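PDB 5H80: carboxylase from Deinococcus radiodurans, which probably catalyses the ATP-dependent carboxylation of biotin, the first half-reaction of a biotin-dependent carboxylase, through its biotin carboxylase domain. Local coordinates for residues A38-V43 against P64-S69; A87-G92 against P416-L421; D119-C124 against L129-P134; L267-A272 against Q470-S475; L464-V469 against T476-E481. All coordinates share one frame; numbering follows the deposited sequence.

Interaction 1: residues A38-V43 against P64-S69; sequences ANRGEV and PDDAGS
R40 grips D66 side-on in a two-pronged salt bridge, NE and NH1 each taking one carboxylate oxygen. NE donates to D66 OD2 over 2.9 Å at 172°, and NH1 to D66 OD1 over 2.9 Å, just as straight. Both oxygens are met on their syn sides and lie almost in the guanidinium plane, while the two flat groups are turned 21° apart, a slight twist. Two straight bonds fix the rotation of both groups, and both residues are buried. The arginine folds to get there: CG sits between the backbone N and the carbonyl carbon (chi1 51°), and further bends at chi2 and chi3 bring the chain round. Y418 and F407 add cation-pi contacts to R40. With a leucine in its place, the D66 carboxylate would probably lose its charged mate and be held less firmly, with a weak bond to Y89 remaining.

Looser packing lies alongside. S69 OG comes 4.0 Å from G41 N without bonding to it; this hydroxyl is instead hydrogen-bonded to H71. G41 has positive phi, and any CB there would run into R40 NH2.

The contact joins the loops that follow the adjacent parallel strands 34-37 and 57-62, the second containing a type I turn from D66 to S69. G41 and S69 are N-caps of helices 42-53 and 70-74.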
# COMPACT_ATOMS: atom_id res chain seq x y z
N ALA A 38 22.63 12.17 0.75
CA ALA A 38 23.48 12.57 -0.38
C ALA A 38 22.96 12.09 -1.77
O ALA A 38 23.57 11.29 -2.43
CB ALA A 38 24.93 12.12 -0.18
N ASN A 39 21.78 12.59 -2.14
CA ASN A 39 21.06 12.12 -3.27
C ASN A 39 19.84 13.06 -3.51
O ASN A 39 19.81 14.16 -2.94
CB ASN A 39 20.58 10.63 -3.12
CG ASN A 39 20.62 9.88 -4.45
OD1 ASN A 39 20.06 10.33 -5.43
ND2 ASN A 39 21.31 8.78 -4.52
N ARG A 40 18.97 12.70 -4.45
CA ARG A 40 17.85 13.56 -4.82
C ARG A 40 16.70 12.78 -5.39
O ARG A 40 16.83 11.56 -5.62
CB ARG A 40 18.41 14.63 -5.79
CG ARG A 40 19.20 14.06 -6.93
CD ARG A 40 18.35 13.63 -8.07
NE ARG A 40 17.30 14.60 -8.58
CZ ARG A 40 16.29 14.26 -9.40
NH1 ARG A 40 15.37 15.14 -9.81
NH2 ARG A 40 16.18 13.01 -9.87
N GLY A 41 15.55 13.42 -5.65
CA GLY A 41 14.53 12.79 -6.44
C GLY A 41 13.81 11.73 -5.60
O GLY A 41 13.88 11.84 -4.34
N GLU A 42 13.32 10.68 -6.27
CA GLU A 42 12.42 9.70 -5.61
C GLU A 42 13.14 8.96 -4.44
O GLU A 42 12.58 8.86 -3.32
CB GLU A 42 11.75 8.77 -6.58
CG GLU A 42 12.65 7.73 -7.17
CD GLU A 42 12.86 6.49 -6.28
OE1 GLU A 42 13.68 5.70 -6.68
OE2 GLU A 42 12.35 6.37 -5.13
N VAL A 43 14.43 8.65 -4.57
CA VAL A 43 15.18 8.04 -3.48
C VAL A 43 15.41 8.93 -2.20
O VAL A 43 15.37 8.34 -1.06
CB VAL A 43 16.46 7.30 -3.95
CG1 VAL A 43 17.64 8.20 -4.19
CG2 VAL A 43 16.79 6.17 -2.97
N PRO A 64 20.01 24.15 -7.41
CA PRO A 64 18.87 24.94 -7.81
C PRO A 64 17.88 24.47 -8.90
O PRO A 64 16.65 24.66 -8.80
CB PRO A 64 19.53 26.34 -8.19
CG PRO A 64 20.91 26.31 -7.61
CD PRO A 64 21.30 24.85 -7.65
N ASP A 65 18.34 23.79 -9.91
CA ASP A 65 17.49 23.21 -10.97
C ASP A 65 16.67 22.00 -10.49
O ASP A 65 15.90 21.53 -11.22
CB ASP A 65 18.26 22.78 -12.16
CG ASP A 65 19.11 21.54 -11.93
OD1 ASP A 65 19.36 21.10 -10.79
OD2 ASP A 65 19.69 21.10 -12.97
N ASP A 66 16.87 21.63 -9.23
CA ASP A 66 16.17 20.54 -8.57
C ASP A 66 15.30 21.08 -7.49
O ASP A 66 14.81 20.32 -6.65
CB ASP A 66 17.21 19.55 -8.03
CG ASP A 66 16.75 18.08 -8.09
OD1 ASP A 66 15.75 17.80 -8.81
OD2 ASP A 66 17.46 17.28 -7.47
N ALA A 67 15.15 22.42 -7.38
CA ALA A 67 14.58 22.95 -6.17
C ALA A 67 13.07 22.64 -5.93
O ALA A 67 12.63 22.65 -4.79
CB ALA A 67 14.91 24.45 -5.98
N GLY A 68 12.36 22.25 -6.95
CA GLY A 68 10.88 22.00 -6.81
C GLY A 68 10.59 20.53 -6.47
O GLY A 68 9.48 20.19 -6.13
N SER A 69 11.61 19.75 -6.48
CA SER A 69 11.58 18.33 -6.05
C SER A 69 10.98 18.21 -4.65
O SER A 69 11.30 18.93 -3.71
CB SER A 69 12.93 17.63 -6.11
OG SER A 69 12.77 16.30 -5.47

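Interaction 2: residues A87-G92 against P416-L421; sequences AAYLDG and PQYDAL
Y89 turns the edge of its ring to the hydroxyl of Y418, with Y89 CE2 only 3.2 Å from Y418 OH and the oxygen lying close to the Y89 ring plane. The rest of the touch is hydrocarbon: Y89 CE2 is 3.8 Å from Y418 CE1. The side chains cross at about a right angle, their planes 82° apart and their centroids 5.8 Å apart, the pair being oblique. In both tyrosines CG lies anti to the carbonyl carbon (chi1 -59° in Y89 and -48° in Y418), which sends the rings toward each other from a short helix and from a loop.

The next shell sets these rings in place. Q417 CB lies 3.8 Å above the plane of the Y418 ring, over its centre, and the Q417 amide oxygen accepts from the backbone N of A86, a second tie to the region of helix 86-89. The Y89 hydroxyl is hydrogen-bonded to the backbone N of A63 and weakly to D66; that of Y418 is hydrogen-bonded to D65. Further along, D419 OD1 accepts from L421 N at 3.0 Å in an Asx turn that leads into strand 421-429.

N-terminal and C-terminal biotin carboxylase regions thus meet through two tyrosines whose hydroxyls are both tied to the loop after strand 57-62. Between the rings themselves the chemistry is packing, with a weakly positive C-H edge set against an oxygen, so direction here probably comes from the bonds at the hydroxyls.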
# COMPACT_ATOMS: atom_id res chain seq x y z
N ALA A 87 26.68 16.94 -11.19
CA ALA A 87 27.95 17.33 -10.52
C ALA A 87 27.88 17.83 -9.05
O ALA A 87 28.76 17.57 -8.28
CB ALA A 87 28.65 18.44 -11.33
N ALA A 88 26.88 18.63 -8.74
CA ALA A 88 26.71 19.22 -7.42
C ALA A 88 26.52 18.11 -6.38
O ALA A 88 27.03 18.24 -5.23
CB ALA A 88 25.49 20.12 -7.40
N TYR A 89 25.74 17.09 -6.76
CA TYR A 89 25.47 15.90 -5.87
C TYR A 89 26.62 14.89 -5.80
O TYR A 89 26.70 14.12 -4.85
CB TYR A 89 24.16 15.20 -6.31
CG TYR A 89 22.88 16.06 -6.26
CD1 TYR A 89 22.08 16.05 -5.13
CD2 TYR A 89 22.44 16.75 -7.34
CE1 TYR A 89 20.99 16.85 -5.08
CE2 TYR A 89 21.28 17.52 -7.30
CZ TYR A 89 20.51 17.45 -6.15
OH TYR A 89 19.38 18.19 -6.04
N LEU A 90 27.60 15.01 -6.70
CA LEU A 90 28.78 14.16 -6.76
C LEU A 90 30.01 14.87 -6.09
O LEU A 90 31.11 14.30 -6.00
CB LEU A 90 29.09 13.84 -8.23
CG LEU A 90 28.03 13.05 -8.99
CD1 LEU A 90 28.20 13.10 -10.53
CD2 LEU A 90 28.02 11.66 -8.40
N ASP A 91 29.84 16.11 -5.61
CA ASP A 91 31.00 16.76 -4.98
C ASP A 91 31.14 16.25 -3.55
O ASP A 91 30.61 16.79 -2.63
CB ASP A 91 30.96 18.28 -5.21
CG ASP A 91 32.18 19.01 -4.63
OD1 ASP A 91 32.94 18.45 -3.78
OD2 ASP A 91 32.28 20.21 -4.97
N GLY A 92 31.90 15.17 -3.41
CA GLY A 92 32.12 14.57 -2.11
C GLY A 92 32.55 15.54 -1.03
O GLY A 92 32.00 15.50 0.08
N PRO A 416 17.06 18.10 -17.38
CA PRO A 416 17.78 17.03 -18.08
C PRO A 416 19.09 16.60 -17.42
O PRO A 416 19.78 15.71 -17.92
CB PRO A 416 18.09 17.65 -19.45
CG PRO A 416 18.18 19.11 -19.19
CD PRO A 416 17.17 19.40 -18.09
N GLN A 417 19.49 17.21 -16.31
CA GLN A 417 20.65 16.79 -15.61
C GLN A 417 20.48 15.43 -14.97
O GLN A 417 21.44 14.79 -14.60
CB GLN A 417 20.97 17.78 -14.50
CG GLN A 417 21.54 19.11 -15.03
CD GLN A 417 22.98 18.93 -15.42
OE1 GLN A 417 23.75 18.25 -14.71
NE2 GLN A 417 23.36 19.46 -16.57
N TYR A 418 19.24 14.99 -14.83
CA TYR A 418 18.94 13.82 -13.98
C TYR A 418 18.22 12.83 -14.89
O TYR A 418 17.72 13.16 -15.98
CB TYR A 418 18.07 14.16 -12.76
CG TYR A 418 18.59 15.36 -12.01
CD1 TYR A 418 19.85 15.30 -11.43
CD2 TYR A 418 17.94 16.55 -12.02
CE1 TYR A 418 20.41 16.42 -10.81
CE2 TYR A 418 18.49 17.70 -11.38
CZ TYR A 418 19.75 17.61 -10.80
OH TYR A 418 20.38 18.71 -10.18
N ASP A 419 18.17 11.61 -14.41
CA ASP A 419 17.55 10.57 -15.17
C ASP A 419 16.05 10.85 -15.42
O ASP A 419 15.49 11.81 -14.85
CB ASP A 419 17.86 9.24 -14.52
CG ASP A 419 17.01 8.95 -13.26
OD1 ASP A 419 15.88 9.50 -13.12
OD2 ASP A 419 17.52 8.21 -12.40
N ALA A 420 15.44 9.98 -16.24
CA ALA A 420 14.10 10.24 -16.79
C ALA A 420 13.01 9.73 -15.86
O ALA A 420 11.84 9.98 -16.15
CB ALA A 420 13.92 9.58 -18.16
N LEU A 421 13.38 9.14 -14.74
CA LEU A 421 12.34 8.59 -13.83
C LEU A 421 11.47 9.66 -13.27
O LEU A 421 11.97 10.65 -12.62
CB LEU A 421 12.99 7.78 -12.81
CG LEU A 421 12.04 6.96 -11.89
CD1 LEU A 421 11.39 5.82 -12.65
CD2 LEU A 421 12.89 6.44 -10.74

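Interaction 3: residues D119-C124 against L129-P134; sequences DFARAC and LVFVGP
A121 presses its methyl group onto the F131 ring like a knob on a plate: CB stands 3.7 Å from the ring centroid and only 9° off the normal, a CH-pi contact centred on the face. The rim of the same ring is bordered by two other residues of helix 118-126. F120 CD2 comes to 3.9 Å from F131 CE1, and C124 SG lies 4.2 Å from F131 CD1, both near the plane of the F131 ring. The phenylalanine therefore sits in a shallow hollow on the helix, with A121 as its floor and F120 and C124 along its edge. CG anti to the backbone N (chi1 -170°) extends F131 from strand 130-131 into this place. F120 and C124 also pack on each other, the sulfur 3.5 Å above the F120 ring plane and toward its rim. On the strand side, a CB on G133 would collide with F131 CE2, so the ring lies close over this glycine.

At the end nearer the connection, L129 CB and C124 CB meet at 4.0 Å, and L129 reaches on to L96 and A99 of helix 92-101. The backbones join there too: L129 N donates to C124 O over 2.9 Å, approaching from above the carbonyl plane, 45° out of it.

The contact packs the helix of a beta-alpha-beta unit (strand 106-108, helix 118-126, strand 130-131) onto its second strand, at one edge of the parallel N-terminal sheet.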
# COMPACT_ATOMS: atom_id res chain seq x y z
N ASP A 119 36.14 5.55 -1.55
CA ASP A 119 36.88 6.69 -1.00
C ASP A 119 35.95 7.63 -0.21
O ASP A 119 36.31 8.16 0.84
CB ASP A 119 37.44 7.54 -2.13
CG ASP A 119 38.77 7.06 -2.64
OD1 ASP A 119 39.39 6.19 -2.02
OD2 ASP A 119 39.18 7.62 -3.69
N PHE A 120 34.74 7.78 -0.77
CA PHE A 120 33.78 8.68 -0.19
C PHE A 120 33.36 8.07 1.15
O PHE A 120 33.42 8.78 2.16
CB PHE A 120 32.63 9.03 -1.13
CG PHE A 120 31.55 9.85 -0.47
CD1 PHE A 120 31.78 11.16 -0.04
CD2 PHE A 120 30.31 9.25 -0.18
CE1 PHE A 120 30.79 11.87 0.60
CE2 PHE A 120 29.31 9.98 0.47
CZ PHE A 120 29.55 11.27 0.86
N ALA A 121 33.04 6.78 1.18
CA ALA A 121 32.75 6.08 2.42
C ALA A 121 33.85 6.26 3.49
O ALA A 121 33.57 6.56 4.59
CB ALA A 121 32.44 4.62 2.19
N ARG A 122 35.10 6.07 3.10
CA ARG A 122 36.29 6.29 3.92
C ARG A 122 36.32 7.68 4.47
O ARG A 122 36.52 7.82 5.68
CB ARG A 122 37.54 5.89 3.15
CG ARG A 122 37.79 4.38 3.08
CD ARG A 122 39.22 4.06 2.58
NE ARG A 122 39.20 4.07 1.12
CZ ARG A 122 39.03 2.98 0.37
NH1 ARG A 122 38.98 1.75 0.90
NH2 ARG A 122 38.97 3.10 -0.93
N ALA A 123 36.05 8.67 3.64
CA ALA A 123 36.09 10.04 4.04
C ALA A 123 34.96 10.37 5.03
O ALA A 123 35.18 11.03 6.04
CB ALA A 123 36.05 10.95 2.88
N CYS A 124 33.76 9.80 4.79
CA CYS A 124 32.73 9.86 5.83
C CYS A 124 33.22 9.38 7.21
O CYS A 124 33.14 10.21 8.23
CB CYS A 124 31.46 9.10 5.32
SG CYS A 124 30.54 9.83 3.95
N LEU A 129 31.35 10.38 10.50
CA LEU A 129 30.02 10.16 9.90
C LEU A 129 29.87 8.68 9.59
O LEU A 129 30.75 8.06 8.99
CB LEU A 129 29.88 10.88 8.57
CG LEU A 129 30.05 12.39 8.60
CD1 LEU A 129 29.93 13.20 7.32
CD2 LEU A 129 29.04 12.93 9.62
N VAL A 130 28.74 8.08 9.96
CA VAL A 130 28.50 6.69 9.52
C VAL A 130 27.87 6.64 8.10
O VAL A 130 26.78 7.10 7.88
CB VAL A 130 27.65 5.89 10.55
CG1 VAL A 130 27.19 4.57 9.90
CG2 VAL A 130 28.41 5.75 11.87
N PHE A 131 28.58 6.08 7.14
CA PHE A 131 28.08 5.75 5.82
C PHE A 131 27.08 4.60 5.88
O PHE A 131 27.40 3.49 6.42
CB PHE A 131 29.31 5.29 4.99
CG PHE A 131 29.04 5.12 3.54
CD1 PHE A 131 28.97 6.19 2.64
CD2 PHE A 131 28.76 3.84 3.06
CE1 PHE A 131 28.73 6.02 1.30
CE2 PHE A 131 28.55 3.65 1.73
CZ PHE A 131 28.55 4.71 0.81
N VAL A 132 25.90 4.87 5.29
CA VAL A 132 24.81 3.87 5.25
C VAL A 132 25.08 2.90 4.10
O VAL A 132 24.61 3.16 3.01
CB VAL A 132 23.44 4.43 5.22
CG1 VAL A 132 22.40 3.27 5.27
CG2 VAL A 132 23.16 5.55 6.23
N GLY A 133 25.86 1.85 4.40
CA GLY A 133 26.38 0.89 3.44
C GLY A 133 27.44 -0.03 4.07
O GLY A 133 27.83 0.22 5.23
N PRO A 134 27.90 -1.07 3.34
CA PRO A 134 28.94 -1.99 3.82
C PRO A 134 30.25 -1.20 3.91
O PRO A 134 30.28 0.02 3.52
CB PRO A 134 28.96 -3.09 2.79
CG PRO A 134 28.54 -2.46 1.59
CD PRO A 134 27.54 -1.38 1.96

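Interaction 4: residues L267-A272 against Q470-S475; sequences LEFAPA and QHYELS
The Schellman motif at the C-terminal end of helix 467-471 sends Y472 across to F269 on strand 264-270, part of a five-stranded antiparallel sheet, and the two rings meet as a T-shaped (edge-to-face) stack. Y472 leaves the helix with positive phi (52°), and its ring points its edge at the face of F269. The planes stand 82° apart and the centroids are separated by 5.2 Å. Y472 CE1 lies over the rim of the F269 ring, 3.6 Å from F269 CE2, while Y472 OH comes to 3.4 Å from F269 CD2. The side chains run past each other in opposite directions, which places the phenol oxygen beyond the phenylalanine ring and nearer the strand.

F269 has CG anti to the carbonyl carbon (chi1 -64°), on the side of the sheet where L434 and L438 of helix 434-446 also pack against it. One face of the Y472 ring is taken by L474, two residues further along the chain, whose CD1 stands 3.5 Å above the plane and over the ring centre. Replacing F269 by a serine is likely to open a gap between sheet and helices and leave the tyrosine edge without the aromatic face it rests on.

The polar end of Y472 is served separately. Its hydroxyl is hydrogen-bonded to D256, and it also shares a water with the strand backbone: the water donates over 2.8 Å to L267 O and over 2.9 Å to Y472 OH.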
# COMPACT_ATOMS: atom_id res chain seq x y z
N LEU A 267 10.26 -3.28 -15.99
CA LEU A 267 9.26 -4.02 -15.18
C LEU A 267 10.00 -4.99 -14.25
O LEU A 267 10.95 -5.66 -14.66
CB LEU A 267 8.23 -4.84 -15.95
CG LEU A 267 7.34 -4.06 -16.87
CD1 LEU A 267 6.69 -4.93 -17.86
CD2 LEU A 267 6.32 -3.17 -16.10
N GLU A 268 9.74 -4.91 -12.96
CA GLU A 268 10.52 -5.73 -12.03
C GLU A 268 9.49 -6.49 -11.19
O GLU A 268 8.66 -5.87 -10.55
CB GLU A 268 11.43 -4.81 -11.21
CG GLU A 268 12.43 -4.07 -12.16
CD GLU A 268 12.78 -2.67 -11.75
OE1 GLU A 268 11.86 -1.86 -11.50
OE2 GLU A 268 13.99 -2.41 -11.69
N PHE A 269 9.65 -7.80 -11.10
CA PHE A 269 8.68 -8.72 -10.45
C PHE A 269 9.24 -9.37 -9.14
O PHE A 269 10.39 -9.70 -9.03
CB PHE A 269 8.26 -9.77 -11.44
CG PHE A 269 7.57 -9.27 -12.55
CD1 PHE A 269 6.19 -9.40 -12.63
CD2 PHE A 269 8.22 -8.68 -13.63
CE1 PHE A 269 5.52 -9.00 -13.71
CE2 PHE A 269 7.50 -8.29 -14.77
CZ PHE A 269 6.15 -8.37 -14.76
N ALA A 270 8.44 -9.52 -8.05
CA ALA A 270 8.90 -10.25 -6.85
C ALA A 270 7.56 -11.04 -6.48
O ALA A 270 6.47 -10.40 -6.26
CB ALA A 270 9.43 -9.41 -5.76
N PRO A 271 7.58 -12.37 -6.54
CA PRO A 271 8.65 -13.25 -6.93
C PRO A 271 8.97 -13.22 -8.39
O PRO A 271 8.27 -12.65 -9.24
CB PRO A 271 8.09 -14.63 -6.60
CG PRO A 271 6.61 -14.49 -6.82
CD PRO A 271 6.28 -13.10 -6.39
N ALA A 272 10.06 -13.88 -8.72
CA ALA A 272 10.26 -14.28 -10.09
C ALA A 272 9.19 -15.26 -10.62
O ALA A 272 9.15 -16.36 -10.05
CB ALA A 272 11.64 -14.94 -10.22
N GLN A 470 2.62 -12.07 -20.38
CA GLN A 470 1.61 -12.90 -19.76
C GLN A 470 2.03 -14.38 -19.44
O GLN A 470 1.70 -14.83 -18.34
CB GLN A 470 0.38 -12.84 -20.60
CG GLN A 470 -0.30 -11.50 -20.64
CD GLN A 470 -1.34 -11.42 -21.72
OE1 GLN A 470 -1.63 -12.40 -22.40
NE2 GLN A 470 -1.92 -10.27 -21.87
N HIS A 471 2.88 -15.03 -20.26
CA HIS A 471 3.45 -16.35 -19.97
C HIS A 471 4.89 -16.34 -19.44
O HIS A 471 5.36 -17.38 -19.08
CB HIS A 471 3.44 -17.19 -21.23
CG HIS A 471 2.09 -17.52 -21.70
ND1 HIS A 471 1.24 -18.32 -20.98
CD2 HIS A 471 1.39 -17.05 -22.74
CE1 HIS A 471 0.09 -18.46 -21.63
NE2 HIS A 471 0.14 -17.67 -22.70
N TYR A 472 5.43 -15.10 -19.27
CA TYR A 472 6.78 -14.84 -18.89
C TYR A 472 7.76 -15.59 -19.80
O TYR A 472 8.74 -16.19 -19.25
CB TYR A 472 6.99 -15.10 -17.37
CG TYR A 472 7.83 -14.02 -16.76
CD1 TYR A 472 7.23 -12.78 -16.46
CD2 TYR A 472 9.22 -14.17 -16.61
CE1 TYR A 472 8.03 -11.68 -15.98
CE2 TYR A 472 10.01 -13.10 -16.04
CZ TYR A 472 9.43 -11.88 -15.80
OH TYR A 472 10.19 -10.81 -15.40
N GLU A 473 7.49 -15.62 -21.11
CA GLU A 473 8.39 -16.31 -22.02
C GLU A 473 9.37 -15.24 -22.52
O GLU A 473 9.08 -14.63 -23.59
CB GLU A 473 7.60 -16.90 -23.12
CG GLU A 473 6.78 -18.08 -22.66
CD GLU A 473 5.87 -18.63 -23.77
OE1 GLU A 473 5.48 -17.92 -24.72
OE2 GLU A 473 5.58 -19.80 -23.67
N LEU A 474 10.37 -14.88 -21.70
CA LEU A 474 11.10 -13.60 -21.88
C LEU A 474 12.59 -13.89 -21.65
O LEU A 474 12.97 -14.90 -20.96
CB LEU A 474 10.69 -12.67 -20.76
CG LEU A 474 9.23 -12.21 -20.78
CD1 LEU A 474 8.93 -11.42 -19.48
CD2 LEU A 474 8.86 -11.43 -22.01
N SER A 475 13.42 -13.07 -22.24
CA SER A 475 14.82 -13.05 -21.94
C SER A 475 15.21 -11.57 -21.89
O SER A 475 14.42 -10.69 -22.27
CB SER A 475 15.69 -13.68 -23.16
OG SER A 475 15.50 -12.86 -24.28
O HOH W 1 10.80 -8.10 -16.12

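Interaction 5: residues L464-V469 against T476-E481; sequences LHHPDV and THWLDE
D468 and W478 face each other with their CA atoms 9.1 Å apart, so side chains alone span the gap between helix 467-471 and the weakly bonded helix 478-481, in the helical part of the C-terminal region. H466 is the N-cap where helix 457-465 has ended and helix 467-471 begins: its ND1 accepts from D468 N at 3.0 Å, the donor tilted from the imidazole plane.

W478 bridges the gap. With CG anti to the backbone N (chi1 179°), the indole extends edge-on toward H466 in a T-shaped (edge-to-face) pair, planes 79° apart. W478 CZ2 is 3.4 Å from H466 ND1, over one face of the imidazole; P467 CD lies 3.3 Å above the H466 plane on the opposite face, so the histidine is held as in a sandwich. Its remaining nitrogen is hydrogen-bonded to E485, and with ND1 already an acceptor, both ring nitrogens have partners. V469 CG2 touches W478 CH2 at 3.8 Å, while L486 of helix 483-490 packs on both aromatic residues.

Capping and stacking thus involve one ring, and the third contact fixes the indole's direction. W478 NE1 donates to D468 OD2 over 2.8 Å at 164°; the oxygen lies close to the indole plane and receives the N-H on its anti lone pair.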
# COMPACT_ATOMS: atom_id res chain seq x y z
N LEU A 464 2.58 -4.77 -20.68
CA LEU A 464 1.77 -5.54 -19.77
C LEU A 464 0.68 -6.42 -20.40
O LEU A 464 0.36 -7.42 -19.74
CB LEU A 464 1.14 -4.65 -18.71
CG LEU A 464 2.12 -3.95 -17.75
CD1 LEU A 464 1.38 -2.77 -17.23
CD2 LEU A 464 2.68 -4.91 -16.66
N HIS A 465 0.24 -6.07 -21.60
CA HIS A 465 -0.73 -6.87 -22.41
C HIS A 465 -0.10 -7.87 -23.35
O HIS A 465 -0.83 -8.68 -23.95
CB HIS A 465 -1.61 -5.90 -23.21
CG HIS A 465 -2.57 -5.13 -22.36
ND1 HIS A 465 -2.27 -3.90 -21.86
CD2 HIS A 465 -3.84 -5.39 -21.99
CE1 HIS A 465 -3.31 -3.43 -21.20
NE2 HIS A 465 -4.28 -4.32 -21.26
N HIS A 466 1.23 -7.84 -23.53
CA HIS A 466 1.85 -8.72 -24.47
C HIS A 466 1.83 -10.19 -23.95
O HIS A 466 2.14 -10.47 -22.81
CB HIS A 466 3.27 -8.21 -24.81
CG HIS A 466 3.85 -8.88 -26.03
ND1 HIS A 466 4.32 -10.17 -26.04
CD2 HIS A 466 4.04 -8.41 -27.28
CE1 HIS A 466 4.75 -10.48 -27.25
NE2 HIS A 466 4.58 -9.42 -28.02
N PRO A 467 1.32 -11.11 -24.77
CA PRO A 467 1.32 -12.52 -24.45
C PRO A 467 2.58 -13.09 -23.90
O PRO A 467 2.60 -14.04 -23.12
CB PRO A 467 0.99 -13.17 -25.83
CG PRO A 467 0.39 -12.12 -26.64
CD PRO A 467 0.92 -10.80 -26.14
N ASP A 468 3.72 -12.70 -24.51
CA ASP A 468 4.93 -13.23 -24.03
C ASP A 468 5.22 -12.76 -22.56
O ASP A 468 5.73 -13.51 -21.81
CB ASP A 468 6.17 -12.83 -24.88
CG ASP A 468 6.14 -13.35 -26.31
OD1 ASP A 468 5.34 -14.26 -26.65
OD2 ASP A 468 6.98 -12.82 -27.09
N VAL A 469 4.75 -11.58 -22.15
CA VAL A 469 4.89 -11.17 -20.77
C VAL A 469 3.86 -11.97 -19.87
O VAL A 469 4.21 -12.47 -18.82
CB VAL A 469 4.66 -9.66 -20.63
CG1 VAL A 469 4.65 -9.20 -19.19
CG2 VAL A 469 5.76 -8.91 -21.30
N THR A 476 16.45 -11.30 -21.54
CA THR A 476 16.94 -9.89 -21.44
C THR A 476 17.02 -9.17 -22.84
O THR A 476 17.03 -8.01 -22.88
CB THR A 476 18.28 -9.85 -20.71
OG1 THR A 476 19.21 -10.77 -21.34
CG2 THR A 476 18.12 -10.28 -19.24
N HIS A 477 17.05 -9.94 -23.95
CA HIS A 477 16.97 -9.40 -25.32
C HIS A 477 15.62 -9.39 -25.98
O HIS A 477 15.50 -8.86 -27.08
CB HIS A 477 17.94 -10.16 -26.21
CG HIS A 477 19.32 -10.14 -25.67
ND1 HIS A 477 20.07 -8.98 -25.59
CD2 HIS A 477 20.07 -11.11 -25.09
CE1 HIS A 477 21.23 -9.24 -25.02
NE2 HIS A 477 21.26 -10.53 -24.71
N TRP A 478 14.60 -9.89 -25.27
CA TRP A 478 13.25 -9.92 -25.77
C TRP A 478 12.78 -8.58 -26.23
O TRP A 478 12.29 -8.45 -27.40
CB TRP A 478 12.31 -10.44 -24.66
CG TRP A 478 10.89 -10.46 -25.13
CD1 TRP A 478 10.26 -11.42 -25.80
CD2 TRP A 478 9.89 -9.50 -24.76
NE1 TRP A 478 8.93 -11.06 -26.01
CE2 TRP A 478 8.68 -9.88 -25.37
CE3 TRP A 478 9.93 -8.33 -24.07
CZ2 TRP A 478 7.49 -9.10 -25.25
CZ3 TRP A 478 8.73 -7.57 -23.89
CH2 TRP A 478 7.54 -7.94 -24.52
N LEU A 479 12.88 -7.57 -25.36
CA LEU A 479 12.34 -6.27 -25.69
C LEU A 479 13.10 -5.59 -26.82
O LEU A 479 12.45 -4.98 -27.66
CB LEU A 479 12.20 -5.35 -24.51
CG LEU A 479 11.54 -4.01 -24.61
CD1 LEU A 479 11.18 -3.48 -23.23
CD2 LEU A 479 12.41 -3.00 -25.36
N ASP A 480 14.44 -5.66 -26.82
CA ASP A 480 15.16 -4.93 -27.90
C ASP A 480 14.81 -5.51 -29.27
O ASP A 480 14.57 -4.75 -30.27
CB ASP A 480 16.63 -4.89 -27.62
CG ASP A 480 17.01 -3.96 -26.41
OD1 ASP A 480 16.20 -3.08 -26.00
OD2 ASP A 480 18.09 -4.16 -25.87
N GLU A 481 14.66 -6.82 -29.32
CA GLU A 481 14.23 -7.46 -30.56
C GLU A 481 12.89 -7.12 -31.06
O GLU A 481 12.63 -7.28 -32.24
CB GLU A 481 14.29 -8.96 -30.43
CG GLU A 481 15.67 -9.51 -30.22
CD GLU A 481 15.75 -11.02 -30.38
OE1 GLU A 481 14.89 -11.61 -31.01
OE2 GLU A 481 16.72 -11.58 -29.88

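From the N terminus, interaction 1 closes a span holding helix 42-53 and strand 57-62, bringing together the loops after two neighbouring parallel strands. Interaction 2 spans more than 300 residues, tying the N-terminal region to the C-terminal one; its tyrosines touch interaction 1, the centres being 9 Å apart. Within that span lies interaction 3, a local closure at the sheet's far edge. Interaction 4 starts inside the same span but ends after it, so the two cross, and it joins a strand of the ATP-binding region to the C-terminal helices. Interaction 5 crosses interaction 4 and joins their shared helix 467-471 to the short helix 478-481, about 40 Å, centre to centre, from interaction 3.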